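Local coordinates for protein L-Ala-D/L-Glu Epimerase (Escherichia coli, PDB 1JPD) that belongs to the enolase superfamily, its N-terminal alpha+beta domain packing against a C-terminal domain of the TIM-barrel class, at residues 191-196 and 223-228; 203-208 and 273-278; 235-240 and 264-269; 244-249 and 295-300; 251-256 and 277-282. All coordinates share one frame; numbering follows the deposited sequence.

Interaction 1 of 5, residues 191-196 and 223-228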
# COMPACT_ATOMS: atom_id res chain seq x y z
N ALA A 191 19.55 11.16 -16.11
CA ALA A 191 18.96 11.71 -17.32
C ALA A 191 17.46 11.35 -17.43
O ALA A 191 16.64 12.16 -17.89
CB ALA A 191 19.72 11.19 -18.53
N ARG A 192 17.13 10.13 -16.99
CA ARG A 192 15.75 9.65 -17.02
C ARG A 192 14.90 10.43 -16.06
O ARG A 192 13.82 10.87 -16.44
CB ARG A 192 15.64 8.16 -16.67
CG ARG A 192 15.97 7.28 -17.84
CD ARG A 192 15.85 5.82 -17.45
NE ARG A 192 16.11 4.92 -18.57
CZ ARG A 192 15.90 3.60 -18.53
NH1 ARG A 192 15.44 3.02 -17.43
NH2 ARG A 192 16.16 2.87 -19.61
N CYS A 193 15.38 10.60 -14.83
CA CYS A 193 14.61 11.37 -13.87
C CYS A 193 14.43 12.76 -14.44
O CYS A 193 13.37 13.37 -14.30
CB CYS A 193 15.33 11.46 -12.52
SG CYS A 193 15.50 9.89 -11.65
N GLN A 194 15.46 13.26 -15.13
CA GLN A 194 15.39 14.59 -15.72
C GLN A 194 14.28 14.69 -16.77
O GLN A 194 13.61 15.71 -16.86
CB GLN A 194 16.73 14.98 -16.35
CG GLN A 194 16.82 16.48 -16.61
CD GLN A 194 16.58 17.29 -15.34
OE1 GLN A 194 17.33 17.18 -14.37
NE2 GLN A 194 15.51 18.09 -15.34
N LEU A 195 14.10 13.63 -17.55
CA LEU A 195 13.04 13.61 -18.55
C LEU A 195 11.68 13.59 -17.86
O LEU A 195 10.76 14.27 -18.31
CB LEU A 195 13.16 12.37 -19.43
CG LEU A 195 11.94 12.22 -20.35
CD1 LEU A 195 11.85 13.45 -21.25
CD2 LEU A 195 12.06 10.96 -21.18
N LEU A 196 11.54 12.81 -16.79
CA LEU A 196 10.28 12.76 -16.08
C LEU A 196 9.95 14.15 -15.56
O LEU A 196 8.79 14.56 -15.55
CB LEU A 196 10.34 11.76 -14.91
CG LEU A 196 10.55 10.30 -15.35
CD1 LEU A 196 10.44 9.38 -14.13
CD2 LEU A 196 9.50 9.93 -16.40
N LEU A 223 13.03 15.14 -9.38
CA LEU A 223 11.64 14.97 -8.95
C LEU A 223 11.69 14.09 -7.73
O LEU A 223 12.68 13.38 -7.50
CB LEU A 223 10.76 14.30 -10.02
CG LEU A 223 10.90 12.80 -10.28
CD1 LEU A 223 9.76 12.34 -11.20
CD2 LEU A 223 12.24 12.49 -10.90
N PRO A 224 10.64 14.12 -6.91
CA PRO A 224 10.65 13.27 -5.71
C PRO A 224 10.76 11.81 -6.14
O PRO A 224 10.15 11.40 -7.14
CB PRO A 224 9.29 13.57 -5.07
CG PRO A 224 8.94 14.95 -5.58
CD PRO A 224 9.38 14.87 -7.02
N ILE A 225 11.56 11.04 -5.41
CA ILE A 225 11.73 9.62 -5.72
C ILE A 225 11.25 8.84 -4.49
O ILE A 225 11.75 9.05 -3.38
CB ILE A 225 13.21 9.30 -6.07
CG1 ILE A 225 13.60 10.07 -7.34
CG2 ILE A 225 13.39 7.80 -6.31
CD1 ILE A 225 14.94 9.68 -7.95
N CYS A 226 10.28 7.95 -4.70
CA CYS A 226 9.68 7.18 -3.59
C CYS A 226 10.19 5.77 -3.34
O CYS A 226 10.43 5.00 -4.27
CB CYS A 226 8.16 7.12 -3.77
SG CYS A 226 7.26 6.53 -2.32
N ALA A 227 10.32 5.43 -2.07
CA ALA A 227 10.77 4.10 -1.66
C ALA A 227 9.54 3.22 -1.49
O ALA A 227 8.55 3.63 -0.88
CB ALA A 227 11.54 4.18 -0.35
N ASP A 228 9.62 2.01 -2.04
CA ASP A 228 8.53 1.04 -1.95
C ASP A 228 9.08 -0.22 -1.30
O ASP A 228 8.91 -0.44 -0.10
CB ASP A 228 7.97 0.72 -3.33
CG ASP A 228 6.71 -0.13 -3.27
OD1 ASP A 228 6.26 -0.46 -2.15
OD2 ASP A 228 6.17 -0.46 -4.36
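C193 and L196, one helical turn apart on helix 189-198, meet L223 and I225 through apolar atoms. L223 contributes most. Its two methyls are shared between the helix residues, CD2 lying 3.6 Å from C193 CB and CD1 3.8 Å from L196 CB. A chi1 of 75° tucks L223 CG between the backbone N and the carbonyl carbon and directs the fork at the helix, where CD2 also passes 3.7 Å from C193 O.

The sulfur makes a separate contact. With chi1 at -66°, C193 SG swings to the side of its backbone N and touches I225 CD1 at 3.7 Å. The CB of I225 does not face the helix, and the extended CG1-CD1 branch covers the remaining distance.

This is the outer layer of the barrel: helix 189-198 lies over strand 203-205, whose L204 touches C193, L196 and L223, and the contact extends from there to the start of strand 225-227.

A polar bond lies beside this apolar patch, the backbone N of I225 donating to E245 OE2.

Interaction 2 of 5, residues 203-208 and 273-278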
# COMPACT_ATOMS: atom_id res chain seq x y z
N MET A 203 6.13 12.22 -9.30
CA MET A 203 6.96 11.33 -8.51
C MET A 203 7.38 10.05 -9.23
O MET A 203 6.64 9.52 -10.06
CB MET A 203 6.21 10.99 -7.21
CG MET A 203 6.87 9.96 -6.32
SD MET A 203 6.51 8.27 -6.84
CE MET A 203 4.88 8.00 -6.06
N LEU A 204 8.58 9.57 -8.91
CA LEU A 204 9.13 8.34 -9.48
C LEU A 204 9.27 7.33 -8.34
O LEU A 204 9.91 7.62 -7.32
CB LEU A 204 10.50 8.61 -10.10
CG LEU A 204 11.30 7.36 -10.49
CD1 LEU A 204 10.58 6.58 -11.60
CD2 LEU A 204 12.69 7.79 -10.95
N GLU A 205 8.71 6.14 -8.52
CA GLU A 205 8.73 5.13 -7.46
C GLU A 205 9.69 3.95 -7.65
O GLU A 205 9.69 3.29 -8.69
CB GLU A 205 7.30 4.61 -7.27
CG GLU A 205 7.11 3.54 -6.23
CD GLU A 205 5.64 3.30 -5.92
OE1 GLU A 205 4.79 3.51 -6.82
OE2 GLU A 205 5.33 2.89 -4.78
N GLN A 206 10.53 3.72 -6.64
CA GLN A 206 11.50 2.62 -6.61
C GLN A 206 12.08 2.19 -7.95
O GLN A 206 11.83 1.08 -8.41
CB GLN A 206 10.85 1.40 -5.94
CG GLN A 206 11.79 0.23 -5.64
CD GLN A 206 12.50 0.35 -4.30
OE1 GLN A 206 11.93 0.86 -3.32
NE2 GLN A 206 13.73 -0.14 -4.23
N PRO A 207 12.88 3.05 -8.59
CA PRO A 207 13.48 2.72 -9.88
C PRO A 207 14.55 1.64 -9.79
O PRO A 207 14.77 0.89 -10.75
CB PRO A 207 14.05 4.05 -10.34
CG PRO A 207 14.46 4.67 -9.06
CD PRO A 207 13.26 4.41 -8.18
N LEU A 208 15.23 1.56 -8.65
CA LEU A 208 16.28 0.56 -8.48
C LEU A 208 15.94 -0.54 -7.47
O LEU A 208 15.09 -0.35 -6.60
CB LEU A 208 17.60 1.23 -8.06
CG LEU A 208 18.15 2.35 -8.96
CD1 LEU A 208 19.46 2.85 -8.38
CD2 LEU A 208 18.35 1.84 -10.37
N SER A 273 8.10 12.69 2.53
CA SER A 273 6.71 12.89 2.14
C SER A 273 6.11 11.48 2.20
O SER A 273 6.85 10.49 2.14
CB SER A 273 6.61 13.48 0.72
OG SER A 273 7.55 12.91 -0.16
N LEU A 274 4.80 11.36 2.33
CA LEU A 274 4.20 10.04 2.43
C LEU A 274 3.27 9.65 1.30
O LEU A 274 2.68 10.49 0.63
CB LEU A 274 3.41 9.91 3.75
CG LEU A 274 4.07 10.31 5.07
CD1 LEU A 274 3.10 10.01 6.20
CD2 LEU A 274 5.38 9.56 5.26
N MET A 275 3.14 8.34 1.12
CA MET A 275 2.26 7.78 0.12
C MET A 275 1.64 6.56 0.80
O MET A 275 2.29 5.92 1.62
CB MET A 275 3.04 7.35 -1.11
CG MET A 275 2.15 6.83 -2.21
SD MET A 275 3.07 6.14 -3.58
CE MET A 275 1.75 5.32 -4.42
N LEU A 276 0.38 6.26 0.50
CA LEU A 276 -0.27 5.11 1.10
C LEU A 276 -0.54 4.09 0.01
O LEU A 276 -1.22 4.39 -0.97
CB LEU A 276 -1.59 5.51 1.77
CG LEU A 276 -2.41 4.38 2.44
CD1 LEU A 276 -1.62 3.79 3.59
CD2 LEU A 276 -3.74 4.92 2.95
N GLY A 277 0.02 2.89 0.16
CA GLY A 277 -0.17 1.84 -0.84
C GLY A 277 -0.97 0.67 -0.31
O GLY A 277 -1.51 0.71 0.79
N CYS A 278 -1.04 -0.39 -1.10
CA CYS A 278 -1.77 -1.57 -0.69
C CYS A 278 -1.29 -2.72 -1.55
O CYS A 278 -0.56 -2.51 -2.51
CB CYS A 278 -3.27 -1.38 -0.93
SG CYS A 278 -3.72 -1.47 -2.71
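Inside the barrel of the C-terminal domain, M203 and E205 of strand 203-205 reach M275 of strand 273-276, two strands that are not neighbours in the sheet. Their backbones stand well apart, the CA atoms of E205 and M275 being 10.3 Å from each other, and long side chains bridge the gap. M275 projects as an extended chain and presents SD to both partners. M203 instead folds at chi2 and chi3, both -83°; the M203 and M275 side chains cross at about a right angle, with M203 CE 3.6 Å from M275 SD.

E205 also crosses M275 roughly at a right angle, its OE2 lying 4.1 Å from M275 SD. The polar partner of this oxygen is N248, whose ND2 donates to it, so the carboxylate is turned toward strand 246-249 while flanking the sulfur. D228 OD2 lies close to the same oxygen, a pairing of like charges.

Strands 225-227 and 246-249 separate the two segments within the sheet. M275 touches M246 and N248 of the latter, M203 and E205 pack beside I177 and D179 of strand 175-179, and L204 faces helix 189-198 on the outside.

Interaction 3 of 5, residues 235-240 and 264-269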
# COMPACT_ATOMS: atom_id res chain seq x y z
N SER A 235 12.48 1.44 11.03
CA SER A 235 13.83 0.91 11.05
C SER A 235 14.66 1.20 9.79
O SER A 235 15.89 1.30 9.87
CB SER A 235 13.75 -0.60 11.31
OG SER A 235 15.02 -1.22 11.27
N ASN A 236 14.00 1.34 8.64
CA ASN A 236 14.73 1.62 7.40
C ASN A 236 14.93 3.12 7.16
O ASN A 236 15.74 3.52 6.31
CB ASN A 236 13.99 1.02 6.18
CG ASN A 236 13.54 -0.43 6.41
OD1 ASN A 236 12.42 -0.68 6.87
ND2 ASN A 236 14.40 -1.39 6.08
N LEU A 237 14.22 3.96 7.90
CA LEU A 237 14.32 5.41 7.72
C LEU A 237 15.74 5.97 7.63
O LEU A 237 15.99 6.90 6.87
CB LEU A 237 13.53 6.14 8.80
CG LEU A 237 12.02 6.05 8.58
CD1 LEU A 237 11.27 6.75 9.71
CD2 LEU A 237 11.69 6.68 7.25
N LYS A 238 16.66 5.41 8.41
CA LYS A 238 18.03 5.88 8.38
C LYS A 238 18.64 5.63 7.01
O LYS A 238 19.19 6.53 6.38
CB LYS A 238 18.86 5.16 9.44
CG LYS A 238 20.35 5.37 9.29
CD LYS A 238 21.11 4.24 9.93
CE LYS A 238 22.60 4.42 9.78
NZ LYS A 238 23.29 3.24 10.35
N ALA A 239 18.55 4.38 6.56
CA ALA A 239 19.09 3.98 5.27
C ALA A 239 18.49 4.80 4.14
O ALA A 239 19.19 5.23 3.23
CB ALA A 239 18.83 2.49 5.03
N LEU A 240 17.18 5.03 4.21
CA LEU A 240 16.49 5.78 3.18
C LEU A 240 16.90 7.26 3.07
O LEU A 240 16.90 7.83 1.98
CB LEU A 240 14.97 5.69 3.38
CG LEU A 240 14.33 4.29 3.37
CD1 LEU A 240 12.82 4.44 3.50
CD2 LEU A 240 14.69 3.55 2.08
N ALA A 264 4.33 7.01 9.74
CA ALA A 264 3.89 8.26 9.12
C ALA A 264 4.43 9.44 9.92
O ALA A 264 5.07 10.34 9.38
CB ALA A 264 2.36 8.31 9.08
N THR A 265 4.17 9.42 11.23
CA THR A 265 4.64 10.47 12.13
C THR A 265 6.15 10.59 12.06
O THR A 265 6.70 11.66 11.81
CB THR A 265 4.27 10.15 13.60
OG1 THR A 265 2.85 10.01 13.72
CG2 THR A 265 4.75 11.27 14.52
N GLU A 266 6.82 9.47 12.29
CA GLU A 266 8.27 9.43 12.28
C GLU A 266 8.90 9.84 10.95
O GLU A 266 9.92 10.53 10.93
CB GLU A 266 8.75 8.03 12.67
CG GLU A 266 10.22 7.95 12.97
CD GLU A 266 10.67 9.07 13.87
OE1 GLU A 266 9.84 9.56 14.68
OE2 GLU A 266 11.86 9.45 13.79
N ALA A 267 8.29 9.42 9.85
CA ALA A 267 8.83 9.74 8.52
C ALA A 267 8.72 11.23 8.24
O ALA A 267 9.68 11.85 7.77
CB ALA A 267 8.09 8.95 7.45
N ARG A 268 7.55 11.79 8.52
CA ARG A 268 7.33 13.21 8.32
C ARG A 268 8.41 14.00 9.05
O ARG A 268 9.09 14.85 8.47
CB ARG A 268 5.98 13.63 8.87
CG ARG A 268 4.80 13.39 7.97
CD ARG A 268 3.59 13.89 8.71
NE ARG A 268 2.43 14.09 7.86
CZ ARG A 268 1.32 14.67 8.28
NH1 ARG A 268 1.23 15.08 9.54
NH2 ARG A 268 0.29 14.83 7.45
N ALA A 269 8.53 13.71 10.35
CA ALA A 269 9.50 14.37 11.21
C ALA A 269 10.89 14.43 10.58
O ALA A 269 11.62 15.39 10.79
CB ALA A 269 9.57 13.67 12.57
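L237 of helix 237-240 packs against E266 and A267 of helix 257-269, joining two elements of the helical layer outside the barrel. The L237 fork carries the contact. Its CD1 sits against the aliphatic part of E266, 3.6 Å from CG and 4.1 Å from CB, while the same methyl comes within 4.0 Å of A267 N. Within the two segments, the CA atoms of L237 and A267 are the nearest pair, 7.0 Å apart.

On the E266 side, CG, anti to the backbone N (chi1 -168°), meets the leucine, and the bend at chi2 (47°) turns the carboxylate along its own helix, where OE2 accepts from Q270 NE2. Q270 in turn touches L237. A267 and A264 pack on L274 of strand 273-276, which places helix 257-269 on the sheet.

L237 CG lies opposite its own carbonyl carbon and beside the backbone N (chi1 -74°), which sends the fork across to helix 257-269. There the other methyl, CD2, faces the small side chain of A267 at 4.3 Å from its CB.

Interaction 4 of 5, residues 244-249 and 295-300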
# COMPACT_ATOMS: atom_id res chain seq x y z
N TYR A 244 15.84 8.72 -0.90
CA TYR A 244 14.45 8.92 -1.26
C TYR A 244 13.80 10.15 -0.60
O TYR A 244 14.14 10.52 0.53
CB TYR A 244 13.62 7.67 -0.90
CG TYR A 244 14.08 6.38 -1.55
CD1 TYR A 244 15.07 5.59 -0.96
CD2 TYR A 244 13.53 5.95 -2.75
CE1 TYR A 244 15.50 4.40 -1.56
CE2 TYR A 244 13.95 4.77 -3.35
CZ TYR A 244 14.93 4.00 -2.76
OH TYR A 244 15.33 2.83 -3.37
N GLU A 245 12.86 10.77 -1.30
CA GLU A 245 12.16 11.92 -0.77
C GLU A 245 10.84 11.47 -0.16
O GLU A 245 10.31 12.11 0.76
CB GLU A 245 11.88 12.94 -1.87
CG GLU A 245 13.07 13.79 -2.24
CD GLU A 245 14.07 13.07 -3.13
OE1 GLU A 245 15.27 13.39 -3.03
OE2 GLU A 245 13.65 12.21 -3.93
N MET A 246 10.32 10.34 -0.66
CA MET A 246 9.04 9.80 -0.20
C MET A 246 9.10 8.30 0.13
O MET A 246 9.93 7.57 -0.41
CB MET A 246 7.99 10.03 -1.30
CG MET A 246 6.57 9.61 -0.98
SD MET A 246 5.51 9.87 -2.43
CE MET A 246 5.53 11.68 -2.53
N VAL A 247 8.21 7.86 1.02
CA VAL A 247 8.15 6.45 1.39
C VAL A 247 6.73 5.95 1.12
O VAL A 247 5.77 6.66 1.38
CB VAL A 247 8.47 6.22 2.89
CG1 VAL A 247 9.87 6.69 3.21
CG2 VAL A 247 7.46 6.94 3.76
N ASN A 248 6.61 4.75 0.57
CA ASN A 248 5.30 4.17 0.28
C ASN A 248 4.93 3.25 1.45
O ASN A 248 5.52 2.19 1.62
CB ASN A 248 5.37 3.37 -1.02
CG ASN A 248 4.03 2.77 -1.41
OD1 ASN A 248 3.29 2.25 -0.57
ND2 ASN A 248 3.71 2.81 -2.70
N ILE A 249 3.97 3.68 2.26
CA ILE A 249 3.54 2.90 3.42
C ILE A 249 2.48 1.86 3.06
O ILE A 249 1.47 2.18 2.43
CB ILE A 249 2.93 3.81 4.52
CG1 ILE A 249 3.98 4.81 5.01
CG2 ILE A 249 2.42 2.97 5.68
CD1 ILE A 249 3.42 5.90 5.92
N GLN A 295 -2.97 11.99 5.79
CA GLN A 295 -1.55 12.30 5.94
C GLN A 295 -0.70 12.11 4.68
O GLN A 295 0.47 12.51 4.66
CB GLN A 295 -0.91 11.47 7.04
CG GLN A 295 -1.36 11.79 8.43
CD GLN A 295 -0.46 11.17 9.47
OE1 GLN A 295 0.74 11.43 9.50
NE2 GLN A 295 -1.04 10.33 10.33
N VAL A 296 -1.27 11.51 3.64
CA VAL A 296 -0.48 11.24 2.45
C VAL A 296 -0.73 12.07 1.20
O VAL A 296 -1.84 12.55 0.97
CB VAL A 296 -0.60 9.74 2.09
CG1 VAL A 296 -0.10 8.89 3.26
CG2 VAL A 296 -2.04 9.39 1.77
N SER A 297 0.33 12.24 0.41
CA SER A 297 0.31 13.00 -0.84
C SER A 297 -0.41 12.24 -1.95
O SER A 297 -1.08 12.83 -2.79
CB SER A 297 1.74 13.29 -1.30
OG SER A 297 2.46 14.03 -0.33
N PHE A 298 -0.26 10.91 -1.95
CA PHE A 298 -0.92 10.07 -2.94
C PHE A 298 -1.50 8.85 -2.25
O PHE A 298 -0.93 8.34 -1.29
CB PHE A 298 0.07 9.61 -4.01
CG PHE A 298 0.78 10.73 -4.71
CD1 PHE A 298 2.05 11.13 -4.31
CD2 PHE A 298 0.15 11.41 -5.75
CE1 PHE A 298 2.69 12.19 -4.93
CE2 PHE A 298 0.79 12.48 -6.38
CZ PHE A 298 2.06 12.87 -5.97
N ALA A 299 -2.65 8.40 -2.74
CA ALA A 299 -3.30 7.22 -2.18
C ALA A 299 -3.45 6.20 -3.30
O ALA A 299 -4.10 6.48 -4.32
CB ALA A 299 -4.66 7.58 -1.61
N ASP A 300 -2.84 5.04 -3.13
CA ASP A 300 -2.95 3.96 -4.11
C ASP A 300 -3.65 2.83 -3.36
O ASP A 300 -3.00 1.92 -2.83
CB ASP A 300 -1.56 3.54 -4.58
CG ASP A 300 -1.61 2.55 -5.73
OD1 ASP A 300 -2.71 2.31 -6.26
OD2 ASP A 300 -0.54 2.02 -6.12
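Between M246 of strand 246-249 and S297, just ahead of the weakly bonded strand 298-299, the backbones come no nearer than 9.3 Å from CA to CA, so side chains must span the interval. M246 does so with an extended chain that bends at its last torsion, chi3 -67°, carrying the terminal methyl to the rim of the F298 ring. CE lies at the edge and in the plane of the ring, 3.8 Å from F298 CE1 and 3.9 Å from F298 CD1.

The sulfur follows the methyl along this edge, with M246 SD 4.1 Å from F298 CD1. Measured to the ring centroid, SD stands 5.4 Å away and 80° off the ring normal, a Met-aromatic contact of the edge type. The thioether thus meets the C-H rim and not the pi face, and the two side chains cross at about a right angle. S297 adds a looser van der Waals touch through CB, 4.3 Å from M246 CE, on the more exposed side of the contact.

Strand 273-276 runs between the two segments in the parallel barrel sheet, and its S273 touches M246. On the other flank of strand 246-249 lies strand 225-227, whose C226 also packs on M246. V247 turns outward to L274, and I249 packs against A260 and L263 of helix 257-269.

Interaction 5 of 5, residues 251-256 and 277-282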
# COMPACT_ATOMS: atom_id res chain seq x y z
N LEU A 251 0.47 -1.53 4.97
CA LEU A 251 0.27 -2.26 6.22
C LEU A 251 0.91 -3.65 6.27
O LEU A 251 1.36 -4.07 7.33
CB LEU A 251 -1.23 -2.36 6.54
CG LEU A 251 -1.97 -1.03 6.64
CD1 LEU A 251 -3.31 -1.28 7.32
CD2 LEU A 251 -1.15 -0.02 7.41
N ASP A 252 0.94 -4.35 5.14
CA ASP A 252 1.56 -5.67 5.11
C ASP A 252 3.07 -5.58 5.35
O ASP A 252 3.68 -6.53 5.86
CB ASP A 252 1.32 -6.37 3.76
CG ASP A 252 -0.14 -6.78 3.57
OD1 ASP A 252 -0.67 -7.53 4.42
OD2 ASP A 252 -0.75 -6.37 2.56
N LYS A 253 3.68 -4.45 5.00
CA LYS A 253 5.12 -4.27 5.21
C LYS A 253 5.41 -3.70 6.61
O LYS A 253 6.41 -4.07 7.23
CB LYS A 253 5.72 -3.34 4.14
CG LYS A 253 5.64 -3.87 2.70
CD LYS A 253 6.32 -2.91 1.71
CE LYS A 253 5.64 -1.54 1.70
NZ LYS A 253 6.32 -0.54 0.81
N THR A 254 4.56 -2.80 7.10
CA THR A 254 4.76 -2.21 8.43
C THR A 254 4.28 -3.19 9.50
O THR A 254 4.61 -3.05 10.67
CB THR A 254 3.94 -0.92 8.64
OG1 THR A 254 2.54 -1.21 8.51
CG2 THR A 254 4.34 0.16 7.64
N GLY A 255 3.49 -4.17 9.08
CA GLY A 255 2.98 -5.15 10.01
C GLY A 255 1.83 -4.62 10.86
O GLY A 255 1.78 -4.88 12.06
N GLY A 256 0.91 -3.89 10.24
CA GLY A 256 -0.22 -3.36 10.98
C GLY A 256 -0.35 -1.84 10.98
O GLY A 256 0.59 -1.11 10.69
N GLY A 277 0.02 2.89 0.16
CA GLY A 277 -0.17 1.84 -0.84
C GLY A 277 -0.97 0.67 -0.31
O GLY A 277 -1.51 0.71 0.79
N CYS A 278 -1.04 -0.39 -1.10
CA CYS A 278 -1.77 -1.57 -0.69
C CYS A 278 -1.29 -2.72 -1.55
O CYS A 278 -0.56 -2.51 -2.51
CB CYS A 278 -3.27 -1.38 -0.93
SG CYS A 278 -3.72 -1.47 -2.71
N MET A 279 -1.71 -3.93 -1.20
CA MET A 279 -1.38 -5.13 -1.98
C MET A 279 -2.73 -5.52 -2.58
O MET A 279 -3.71 -4.78 -2.43
CB MET A 279 -0.91 -6.25 -1.05
CG MET A 279 0.21 -5.88 -0.13
SD MET A 279 1.75 -5.77 -1.02
CE MET A 279 2.89 -5.66 0.30
N LEU A 280 -2.79 -6.66 -3.26
CA LEU A 280 -4.06 -7.14 -3.80
C LEU A 280 -4.81 -7.56 -2.53
O LEU A 280 -4.27 -8.29 -1.71
CB LEU A 280 -3.85 -8.33 -4.73
CG LEU A 280 -3.26 -7.99 -6.10
CD1 LEU A 280 -3.04 -9.26 -6.89
CD2 LEU A 280 -4.19 -7.05 -6.83
N CYS A 281 -6.04 -7.10 -2.36
CA CYS A 281 -6.79 -7.40 -1.15
C CYS A 281 -8.28 -7.13 -1.31
O CYS A 281 -8.73 -6.70 -2.37
CB CYS A 281 -6.25 -6.53 -0.02
SG CYS A 281 -6.37 -4.74 -0.39
N THR A 282 -9.05 -7.38 -0.25
CA THR A 282 -10.49 -7.10 -0.27
C THR A 282 -10.65 -5.75 0.42
O THR A 282 -9.68 -5.21 0.97
CB THR A 282 -11.32 -8.14 0.51
OG1 THR A 282 -11.14 -7.93 1.92
CG2 THR A 282 -10.89 -9.55 0.16
O HOH W 1 -1.57 -1.06 3.06
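The flat group in this contact is the carboxylate of D252. The D252 and M279 side chains cross obliquely, and OD2 is modelled too tightly against M279 CG for the detail of that approach to be trusted. The other oxygen, OD1, accepts from N92 ND2 and from the backbone N of T49, and this pair of donors limits rotation of the group.

The remaining side-chain contact is apolar. M279 bends at chi2 (-74°), which folds its thioether back toward helix 251-254 and sets CE 3.9 Å from D252 CB. The same methyl touches the next residue, 4.1 Å from K253 CG. The lysine and methionine chains cross at about a right angle, and the amino end of K253 goes elsewhere, to a salt bridge with D228 and a hydrogen bond to N248 O.

A water links the backbones as well: it accepts from L251 N at 2.8 Å and donates to G277 O at 2.9 Å. Helix 251-254 and loop 277-282 follow strands 246-249 and 273-276, so the contact lies at the C-terminal mouth of the barrel, the end where TIM-barrel enzymes carry their active sites.

Chemically the contact is mixed. The methionine supplies apolar cover for the aliphatic parts of D252 and K253, D252 OD1 and K253 NZ are bonded by partners outside both segments, and the water satisfies a first-turn helix N-H together with a loop carbonyl.

In the fold
From the N terminus, interaction 1 opens on helix 189-198 and closes at 223-228, 27 residues beyond the end of 191-196; interaction 2 starts inside that loop, so the two cross. Interaction 2 then spans the 65 residues from the end of 203-208 to strand 273-276 and encloses interaction 3, which joins two outer helices. Interaction 4 crosses both 2 and 3, beginning at strand 246-249 and ending last, at 295-300. Interaction 5 nests within 4, crosses 3, and ends on 277-282, whose G277 and C278 it shares with 2. Interactions 1, 2 and 4 meet through neighbouring strands of the barrel sheet, 3 packs on its outside, and a salt bridge connects 1 to 5.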